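Local coordinates for carbohydrate binding module family 33 and 10 domain protein (Teredinibacter turnerae, PDB 6RW7) that is a copper-dependent lytic polysaccharide monooxygenase of family AA10, here as its catalytic domain, that probably acts on cellulose, at residues N34-A37 against Q41-H44. Numbering follows the deposited sequence.
Sequences NYRA and QNSH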
loop_
_atom_site.group_PDB
_atom_site.type_symbol
_atom_site.label_atom_id
_atom_site.label_comp_id
_atom_site.label_asym_id
_atom_site.label_seq_id
_atom_site.Cartn_x
_atom_site.Cartn_y
_atom_site.Cartn_z
ATOM N N ASN A 34 -3.144 -6.700 18.256
ATOM C CA ASN A 34 -3.060 -5.276 18.624
ATOM C C ASN A 34 -4.321 -4.579 18.126
ATOM O O ASN A 34 -4.818 -3.716 18.813
ATOM C CB ASN A 34 -1.779 -4.625 18.086
ATOM C CG ASN A 34 -0.521 -5.113 18.778
ATOM O OD1 ASN A 34 -0.589 -5.900 19.732
ATOM N ND2 ASN A 34 0.640 -4.679 18.304
ATOM N N TYR A 35 -4.884 -4.994 16.990
ATOM C CA TYR A 35 -6.119 -4.360 16.488
ATOM C C TYR A 35 -7.265 -4.713 17.445
ATOM O O TYR A 35 -8.030 -3.826 17.797
ATOM C CB TYR A 35 -6.358 -4.770 15.037
ATOM C CG TYR A 35 -7.454 -4.003 14.363
ATOM C CD1 TYR A 35 -7.398 -2.630 14.197
ATOM C CD2 TYR A 35 -8.538 -4.677 13.822
ATOM C CE1 TYR A 35 -8.403 -1.941 13.551
ATOM C CE2 TYR A 35 -9.544 -3.996 13.153
ATOM C CZ TYR A 35 -9.474 -2.621 13.012
ATOM O OH TYR A 35 -10.469 -1.931 12.380
ATOM N N ARG A 36 -7.419 -5.977 17.835
ATOM C CA ARG A 36 -8.502 -6.349 18.789
ATOM C C ARG A 36 -8.320 -5.555 20.098
ATOM O O ARG A 36 -9.321 -5.053 20.662
ATOM C CB ARG A 36 -8.506 -7.858 19.072
ATOM C CG ARG A 36 -9.069 -8.724 17.951
ATOM C CD ARG A 36 -9.200 -10.172 18.384
ATOM N NE ARG A 36 -7.926 -10.796 18.691
ATOM C CZ ARG A 36 -7.141 -11.421 17.813
ATOM N NH1 ARG A 36 -7.486 -11.511 16.526
ATOM N NH2 ARG A 36 -6.000 -11.944 18.212
ATOM N N ALA A 37 -7.083 -5.423 20.558
ATOM C CA ALA A 37 -6.791 -4.727 21.835
ATOM C C ALA A 37 -7.240 -3.262 21.757
ATOM O O ALA A 37 -7.639 -2.711 22.806
ATOM C CB ALA A 37 -5.335 -4.866 22.184
ATOM N N GLN A 41 -12.286 -4.992 14.997
ATOM C CA GLN A 41 -13.077 -6.231 14.827
ATOM C C GLN A 41 -12.319 -7.152 13.871
ATOM O O GLN A 41 -11.845 -6.693 12.814
ATOM C CB GLN A 41 -14.482 -5.927 14.297
ATOM C CG GLN A 41 -15.338 -5.029 15.193
ATOM C CD GLN A 41 -15.367 -5.442 16.643
ATOM O OE1 GLN A 41 -14.900 -4.717 17.524
ATOM N NE2 GLN A 41 -15.899 -6.621 16.906
ATOM N N ASN A 42 -12.291 -8.441 14.158
ATOM C CA ASN A 42 -11.697 -9.441 13.249
ATOM C C ASN A 42 -12.296 -9.314 11.845
ATOM O O ASN A 42 -11.568 -9.541 10.864
ATOM C CB ASN A 42 -11.907 -10.847 13.785
ATOM C CG ASN A 42 -10.870 -11.301 14.792
ATOM O OD1 ASN A 42 -9.867 -10.640 15.026
ATOM N ND2 ASN A 42 -11.048 -12.514 15.296
ATOM N N SER A 43 -13.593 -9.062 11.742
ATOM C CA SER A 43 -14.272 -9.074 10.428
ATOM C C SER A 43 -13.706 -7.963 9.539
ATOM O O SER A 43 -13.806 -8.071 8.310
ATOM C CB SER A 43 -15.753 -8.958 10.585
ATOM O OG SER A 43 -16.074 -7.697 11.136
ATOM N N HIS A 44 -13.117 -6.929 10.125
ATOM C CA HIS A 44 -12.622 -5.781 9.327
ATOM C C HIS A 44 -11.556 -6.218 8.308
ATOM O O HIS A 44 -11.419 -5.555 7.233
ATOM C CB HIS A 44 -12.087 -4.689 10.246
ATOM C CG HIS A 44 -13.156 -4.025 11.031
ATOM N ND1 HIS A 44 -12.880 -3.119 12.022
ATOM C CD2 HIS A 44 -14.499 -4.116 10.947
ATOM C CE1 HIS A 44 -14.022 -2.664 12.513
ATOM N NE2 HIS A 44 -15.025 -3.244 11.863
#
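Tyr35 OH and His44 ND1 share a hydrogen bond of 2.7 Å, made at the rim of both rings and close to each ring plane. With CG of Tyr35 anti to the backbone N (chi1 -170°), the phenol reaches out from the last turn of helix 29-37 toward the 3-10 segment that follows. Neither ring lies over the other: the two meet rim to rim, with planes at 60°. In a second polar link, farther along the contact, Arg36 NH1 donates to Asn42 OD1 over 2.9 Å. That bond is nearly straight (160° at the hydrogen); NH1 lies in the amide carbonyl plane, on a lone pair of OD1, and OD1 in turn lies in the guanidinium plane, although the two planes stand almost perpendicular. A bend at chi3 of Arg36 turns NE and the guanidinium beyond CD, and CD itself lies 3.5 Å from Asn42 OD1.

Between the two bonds lies the backbone of Gln41, whose O sits at the phenol edge, in its plane, 3.6 Å from Tyr35 CE2. Gln41 O also accepts from His44 N, holding the start of the 3-10 turn, and the side-chain CB of Gln41 sits over the centre of one face of the His44 ring. Trp75 meets the His44 ring, and Trp45 meets that of Tyr35. A phenylalanine at Tyr35 would probably keep much of the ring packing but leave His44 ND1 without its phenolic mate and the imidazole less fixed in rotation. The contact joins the C-terminal turn of helix 29-37 to the loop leading on to strand 52-54, within the helical, loop-rich region inserted between strands 3-6 and 52-54 of the AA10 beta-sandwich, probably the part called L2 in these enzymes, and away from the metal sites.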